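Local coordinates for protein mnemiopsin 1 (PDB 5VP3) that is a calcium-regulated photoprotein of a comb jelly, probably emitting light when calcium binds to its EF-hand loops, at residues D61-L66 with K149-A154; R78-T83 with A125-A130. All blocks are in the same frame, centred on the assembly; numbering follows the deposited sequence.

Interaction 1: residues D61-L66 with K149-A154; sequences DRMRQL and KTMMKA
Met-63, Leu-66 and Arg-62 of helix 53-66 meet Ala-154, Thr-150, Met-151 and Lys-153 of helix 145-154. These are the exiting helices of two EF-hands, following the cadmium-binding loops that contain Asp-44 to Glu-55 and Asp-136 to Glu-147. Ala-154 sets the spacing: its CB lies 3.8 Å from Met-63 N, and the CA atoms of Met-63 and Ala-154 are 5.2 Å apart. Met-63 starts out with CG anti to the backbone N (chi1 -177°) and then bends at chi2, which carries its SD to 3.7 Å from Met-151 CA, while its CE reaches Thr-150 CG2 with the two side chains at about a right angle. Leu-66 spans the same turn, its CB 3.6 Å from Thr-150 CG2, CD1 against Ala-154 CB and CD2 at 3.7 Å from CE of the extended Lys-153. On the polar flank Ala-154 O stands 3.4 Å above the centre of the Arg-62 guanidinium plane; Arg-62 NH2 is 3.1 Å from Lys-153 O, at too poor an angle for a hydrogen bond. Beyond this shell, Arg-62 NH1 forms a salt bridge with Asp-156, while Tyr-131, Val-134 and Leu-135 of helix 123-135 pack on Met-63. Thr-150 OG1 is hydrogen-bonded to Glu-146 O, leaving CG2 to face helix 53-66. Replacing Arg-62 by an alanine would probably leave Asp-156 without this charged mate and uncover the Ala-154 carbonyl. The chemistry is thus apolar between the helices, with the arginine's positive charge beside the last-turn carbonyls of helix 145-154, an arrangement likely to be electrostatically favourable.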
loop_
_atom_site.group_PDB
_atom_site.type_symbol
_atom_site.label_atom_id
_atom_site.label_comp_id
_atom_site.label_asym_id
_atom_site.label_seq_id
_atom_site.Cartn_x
_atom_site.Cartn_y
_atom_site.Cartn_z
ATOM N N ASP A 61 -11.228 -6.155 3.098
ATOM C CA ASP A 61 -12.533 -6.714 3.410
ATOM C C ASP A 61 -12.908 -6.416 4.856
ATOM O O ASP A 61 -14.084 -6.173 5.150
ATOM C CB ASP A 61 -12.565 -8.218 3.105
ATOM C CG ASP A 61 -13.922 -8.836 3.382
ATOM O OD1 ASP A 61 -14.872 -8.608 2.586
ATOM O OD2 ASP A 61 -14.033 -9.518 4.421
ATOM N N ARG A 62 -11.935 -6.414 5.781
ATOM C CA ARG A 62 -12.253 -6.001 7.156
ATOM C C ARG A 62 -12.590 -4.509 7.227
ATOM O O ARG A 62 -13.461 -4.086 8.000
ATOM C CB ARG A 62 -11.086 -6.334 8.091
ATOM C CG ARG A 62 -11.098 -7.782 8.570
ATOM C CD ARG A 62 -10.003 -8.039 9.595
ATOM N NE ARG A 62 -10.158 -7.207 10.792
ATOM C CZ ARG A 62 -9.257 -7.123 11.770
ATOM N NH1 ARG A 62 -8.124 -7.817 11.700
ATOM N NH2 ARG A 62 -9.485 -6.345 12.823
ATOM N N MET A 63 -11.926 -3.699 6.413
ATOM C CA MET A 63 -12.270 -2.287 6.348
ATOM C C MET A 63 -13.734 -2.143 5.962
ATOM O O MET A 63 -14.502 -1.461 6.650
ATOM C CB MET A 63 -11.334 -1.595 5.347
ATOM C CG MET A 63 -11.501 -0.112 5.206
ATOM S SD MET A 63 -11.001 0.664 6.748
ATOM C CE MET A 63 -12.316 1.851 6.958
ATOM N N ARG A 64 -14.152 -2.866 4.911
ATOM C CA ARG A 64 -15.541 -2.855 4.441
ATOM C C ARG A 64 -16.517 -3.175 5.565
ATOM O O ARG A 64 -17.585 -2.558 5.669
ATOM C CB ARG A 64 -15.689 -3.875 3.301
ATOM C CG ARG A 64 -17.087 -4.071 2.773
ATOM C CD ARG A 64 -17.133 -5.133 1.687
ATOM N NE ARG A 64 -17.035 -6.483 2.218
ATOM C CZ ARG A 64 -18.055 -7.172 2.728
ATOM N NH1 ARG A 64 -19.271 -6.659 2.759
ATOM N NH2 ARG A 64 -17.850 -8.391 3.209
ATOM N N GLN A 65 -16.160 -4.130 6.430
ATOM C CA GLN A 65 -17.079 -4.545 7.481
ATOM C C GLN A 65 -17.341 -3.429 8.470
ATOM O O GLN A 65 -18.438 -3.350 9.022
ATOM C CB GLN A 65 -16.515 -5.739 8.225
ATOM C CG GLN A 65 -16.375 -7.015 7.380
ATOM C CD GLN A 65 -15.693 -8.144 8.135
ATOM O OE1 GLN A 65 -15.984 -8.367 9.320
ATOM N NE2 GLN A 65 -14.765 -8.867 7.459
ATOM N N LEU A 66 -16.351 -2.562 8.702
ATOM C CA LEU A 66 -16.412 -1.564 9.760
ATOM C C LEU A 66 -17.059 -0.265 9.331
ATOM O O LEU A 66 -17.209 0.624 10.154
ATOM C CB LEU A 66 -15.028 -1.250 10.273
ATOM C CG LEU A 66 -14.411 -2.400 11.040
ATOM C CD1 LEU A 66 -12.975 -2.143 11.157
ATOM C CD2 LEU A 66 -15.007 -2.528 12.409
ATOM N N LYS A 149 -8.975 6.105 12.535
ATOM C CA LYS A 149 -8.902 5.073 13.562
ATOM C C LYS A 149 -9.579 3.783 13.094
ATOM O O LYS A 149 -9.082 2.679 13.341
ATOM C CB LYS A 149 -9.560 5.574 14.859
ATOM C CG LYS A 149 -8.744 6.602 15.675
ATOM C CD LYS A 149 -9.631 7.340 16.705
ATOM C CE LYS A 149 -9.791 6.579 18.019
ATOM N NZ LYS A 149 -10.721 7.291 18.937
ATOM N N THR A 150 -10.743 3.896 12.474
ATOM C CA THR A 150 -11.378 2.702 11.951
ATOM C C THR A 150 -10.424 1.949 11.057
ATOM O O THR A 150 -10.305 0.727 11.163
ATOM C CB THR A 150 -12.645 3.087 11.226
ATOM O OG1 THR A 150 -13.489 3.746 12.179
ATOM C CG2 THR A 150 -13.335 1.863 10.666
ATOM N N MET A 151 -9.684 2.670 10.209
ATOM C CA MET A 151 -8.713 2.007 9.351
ATOM C C MET A 151 -7.634 1.311 10.165
ATOM O O MET A 151 -7.124 0.250 9.767
ATOM C CB MET A 151 -8.062 3.002 8.394
ATOM C CG MET A 151 -7.234 2.284 7.331
ATOM S SD MET A 151 -6.230 3.313 6.230
ATOM C CE MET A 151 -4.780 3.565 7.203
ATOM N N MET A 152 -7.206 1.933 11.259
ATOM C CA MET A 152 -6.216 1.298 12.116
ATOM C C MET A 152 -6.767 0.002 12.700
ATOM O O MET A 152 -6.088 -1.027 12.723
ATOM C CB MET A 152 -5.814 2.249 13.239
ATOM C CG MET A 152 -5.226 3.575 12.762
ATOM S SD MET A 152 -3.816 3.189 11.727
ATOM C CE MET A 152 -3.376 4.763 11.003
ATOM N N LYS A 153 -8.012 0.039 13.154
ATOM C CA LYS A 153 -8.628 -1.140 13.739
ATOM C C LYS A 153 -8.705 -2.271 12.724
ATOM O O LYS A 153 -8.361 -3.414 13.028
ATOM C CB LYS A 153 -10.013 -0.764 14.250
ATOM C CG LYS A 153 -10.906 -1.909 14.655
ATOM C CD LYS A 153 -12.121 -1.357 15.401
ATOM C CE LYS A 153 -13.172 -2.431 15.639
ATOM N NZ LYS A 153 -14.309 -1.907 16.452
ATOM N N ALA A 154 -9.140 -1.962 11.499
ATOM C CA ALA A 154 -9.190 -2.972 10.450
ATOM C C ALA A 154 -7.822 -3.563 10.177
ATOM O O ALA A 154 -7.716 -4.729 9.778
ATOM C CB ALA A 154 -9.747 -2.368 9.164
#

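Interaction 2: residues R78-T83 with A125-A130; sequences RAAVHT and ALLSNA
Leu-127 leaves its helix with CG anti to the backbone N (chi1 -179°), and chi2 of 70° then swings CD1 inward to 3.8 Å from Val-81 CG2, a branch that itself stands anti to the Val-81 carbonyl carbon. This is a near-antiparallel helix pair within the EF-hand fold: the segments 78-83 and 125-130 run at 155° to each other, and their axes come within 8.7 Å. Ala-80 is the small residue at the middle of the interface, with its CA 5.1 Å from Leu-127 CA. Ala-80 CB points toward helix 123-135 and meets three residues there, sitting 3.7 Å from Ala-130 CB, 4.0 Å from Leu-126 CG and close to the backbone of Leu-127. Methyl against methyl at Ala-80 and Ala-130 keeps the backbones near each other, while the longer Leu-127 and Val-81 fill one flank. Leu-126 covers the other flank, where its CD2 comes near Thr-83 CG2. Around the pair, Ile-56 and Met-57 of helix 53-66 cover Val-81, and Leu-182, Val-183 and Phe-186 of helix 179-190 touch Ser-128 at the back of helix 123-135. Thr-83 spends its hydroxyl within its own helix, which helps explain its purely methyl contribution to the contact: OG1 donates to Ala-79 O at 3.0 Å, from the face of that carbonyl opposite to Thr-83 N.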
loop_
_atom_site.group_PDB
_atom_site.type_symbol
_atom_site.label_atom_id
_atom_site.label_comp_id
_atom_site.label_asym_id
_atom_site.label_seq_id
_atom_site.Cartn_x
_atom_site.Cartn_y
_atom_site.Cartn_z
ATOM N N ARG A 78 -11.344 -2.645 -3.789
ATOM C CA ARG A 78 -10.902 -3.991 -4.169
ATOM C C ARG A 78 -9.979 -3.930 -5.378
ATOM O O ARG A 78 -8.886 -4.494 -5.365
ATOM C CB ARG A 78 -12.105 -4.901 -4.473
ATOM C CG ARG A 78 -11.768 -6.399 -4.762
ATOM C CD ARG A 78 -12.798 -7.097 -5.686
ATOM N NE ARG A 78 -12.860 -6.382 -6.971
ATOM C CZ ARG A 78 -11.901 -6.396 -7.910
ATOM N NH1 ARG A 78 -10.802 -7.116 -7.751
ATOM N NH2 ARG A 78 -12.034 -5.669 -9.022
ATOM N N ALA A 79 -10.417 -3.247 -6.443
ATOM C CA ALA A 79 -9.598 -3.109 -7.646
ATOM C C ALA A 79 -8.255 -2.480 -7.343
ATOM O O ALA A 79 -7.226 -2.886 -7.898
ATOM C CB ALA A 79 -10.322 -2.240 -8.670
ATOM N N ALA A 80 -8.265 -1.383 -6.580
ATOM C CA ALA A 80 -7.018 -0.676 -6.285
ATOM C C ALA A 80 -6.054 -1.544 -5.494
ATOM O O ALA A 80 -4.850 -1.552 -5.763
ATOM C CB ALA A 80 -7.319 0.594 -5.509
ATOM N N VAL A 81 -6.574 -2.280 -4.502
ATOM C CA VAL A 81 -5.732 -3.156 -3.714
ATOM C C VAL A 81 -5.157 -4.245 -4.595
ATOM O O VAL A 81 -3.978 -4.575 -4.494
ATOM C CB VAL A 81 -6.513 -3.751 -2.523
ATOM C CG1 VAL A 81 -5.677 -4.739 -1.790
ATOM C CG2 VAL A 81 -6.898 -2.671 -1.561
ATOM N N HIS A 82 -5.959 -4.798 -5.492
ATOM C CA HIS A 82 -5.444 -5.837 -6.377
ATOM C C HIS A 82 -4.320 -5.293 -7.244
ATOM O O HIS A 82 -3.291 -5.948 -7.440
ATOM C CB HIS A 82 -6.539 -6.359 -7.291
ATOM C CG HIS A 82 -7.313 -7.479 -6.731
ATOM N ND1 HIS A 82 -8.285 -7.304 -5.774
ATOM C CD2 HIS A 82 -7.289 -8.798 -7.019
ATOM C CE1 HIS A 82 -8.834 -8.475 -5.498
ATOM N NE2 HIS A 82 -8.248 -9.394 -6.242
ATOM N N THR A 83 -4.530 -4.121 -7.828
ATOM C CA THR A 83 -3.522 -3.561 -8.714
ATOM C C THR A 83 -2.259 -3.256 -7.936
ATOM O O THR A 83 -1.144 -3.562 -8.381
ATOM C CB THR A 83 -4.053 -2.287 -9.368
ATOM O OG1 THR A 83 -5.215 -2.577 -10.144
ATOM C CG2 THR A 83 -2.990 -1.654 -10.257
ATOM N N ALA A 125 -1.228 6.616 -5.124
ATOM C CA ALA A 125 -2.336 7.571 -5.103
ATOM C C ALA A 125 -3.637 6.893 -5.465
ATOM O O ALA A 125 -4.683 7.204 -4.892
ATOM C CB ALA A 125 -2.062 8.728 -6.065
ATOM N N LEU A 126 -3.599 5.978 -6.428
ATOM C CA LEU A 126 -4.779 5.176 -6.741
ATOM C C LEU A 126 -5.291 4.436 -5.498
ATOM O O LEU A 126 -6.498 4.402 -5.225
ATOM C CB LEU A 126 -4.440 4.178 -7.872
ATOM C CG LEU A 126 -5.404 3.004 -8.121
ATOM C CD1 LEU A 126 -6.685 3.486 -8.785
ATOM C CD2 LEU A 126 -4.808 1.963 -8.984
ATOM N N LEU A 127 -4.393 3.791 -4.756
ATOM C CA LEU A 127 -4.814 3.062 -3.557
ATOM C C LEU A 127 -5.381 4.016 -2.511
ATOM O O LEU A 127 -6.411 3.745 -1.888
ATOM C CB LEU A 127 -3.618 2.302 -3.002
ATOM C CG LEU A 127 -3.763 1.439 -1.760
ATOM C CD1 LEU A 127 -4.572 0.259 -2.096
ATOM C CD2 LEU A 127 -2.424 0.981 -1.241
ATOM N N SER A 128 -4.743 5.165 -2.330
ATOM C CA SER A 128 -5.192 6.102 -1.305
ATOM C C SER A 128 -6.553 6.682 -1.647
ATOM O O SER A 128 -7.435 6.764 -0.778
ATOM C CB SER A 128 -4.149 7.209 -1.145
ATOM O OG SER A 128 -4.539 8.160 -0.197
ATOM N N ASN A 129 -6.757 7.088 -2.904
ATOM C CA ASN A 129 -8.032 7.691 -3.288
ATOM C C ASN A 129 -9.186 6.691 -3.317
ATOM O O ASN A 129 -10.354 7.089 -3.127
ATOM C CB ASN A 129 -7.860 8.389 -4.636
ATOM C CG ASN A 129 -7.127 9.730 -4.480
ATOM O OD1 ASN A 129 -7.444 10.506 -3.589
ATOM N ND2 ASN A 129 -6.126 9.976 -5.301
ATOM N N ALA A 130 -8.901 5.400 -3.498
ATOM C CA ALA A 130 -9.977 4.424 -3.373
ATOM C C ALA A 130 -10.331 4.180 -1.914
ATOM O O ALA A 130 -11.513 4.038 -1.555
ATOM C CB ALA A 130 -9.581 3.109 -4.037
#

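In the fold
Interaction 2 lies nearer the middle of the molecule, its centre about 8 Å from the chain centre against about 15 Å for interaction 1, and is the more deeply buried. Yet interaction 1 covers more surface, 381 against 222 Å², consistent with the longer side chains (Arg-62, Met-63, Leu-66, Lys-153) that span it. Each joins one of the consecutive helices 53-66 and 71-87 to one of the consecutive helices 123-135 and 145-154, with interaction 2 nested along the chain inside interaction 1. Their nearest atoms remain about 7 Å apart. The inner contact is made by apolar side-chain groups packing on each other and on the backbone, whereas the outer one adds a guanidinium-carbonyl flank beside its apolar centre.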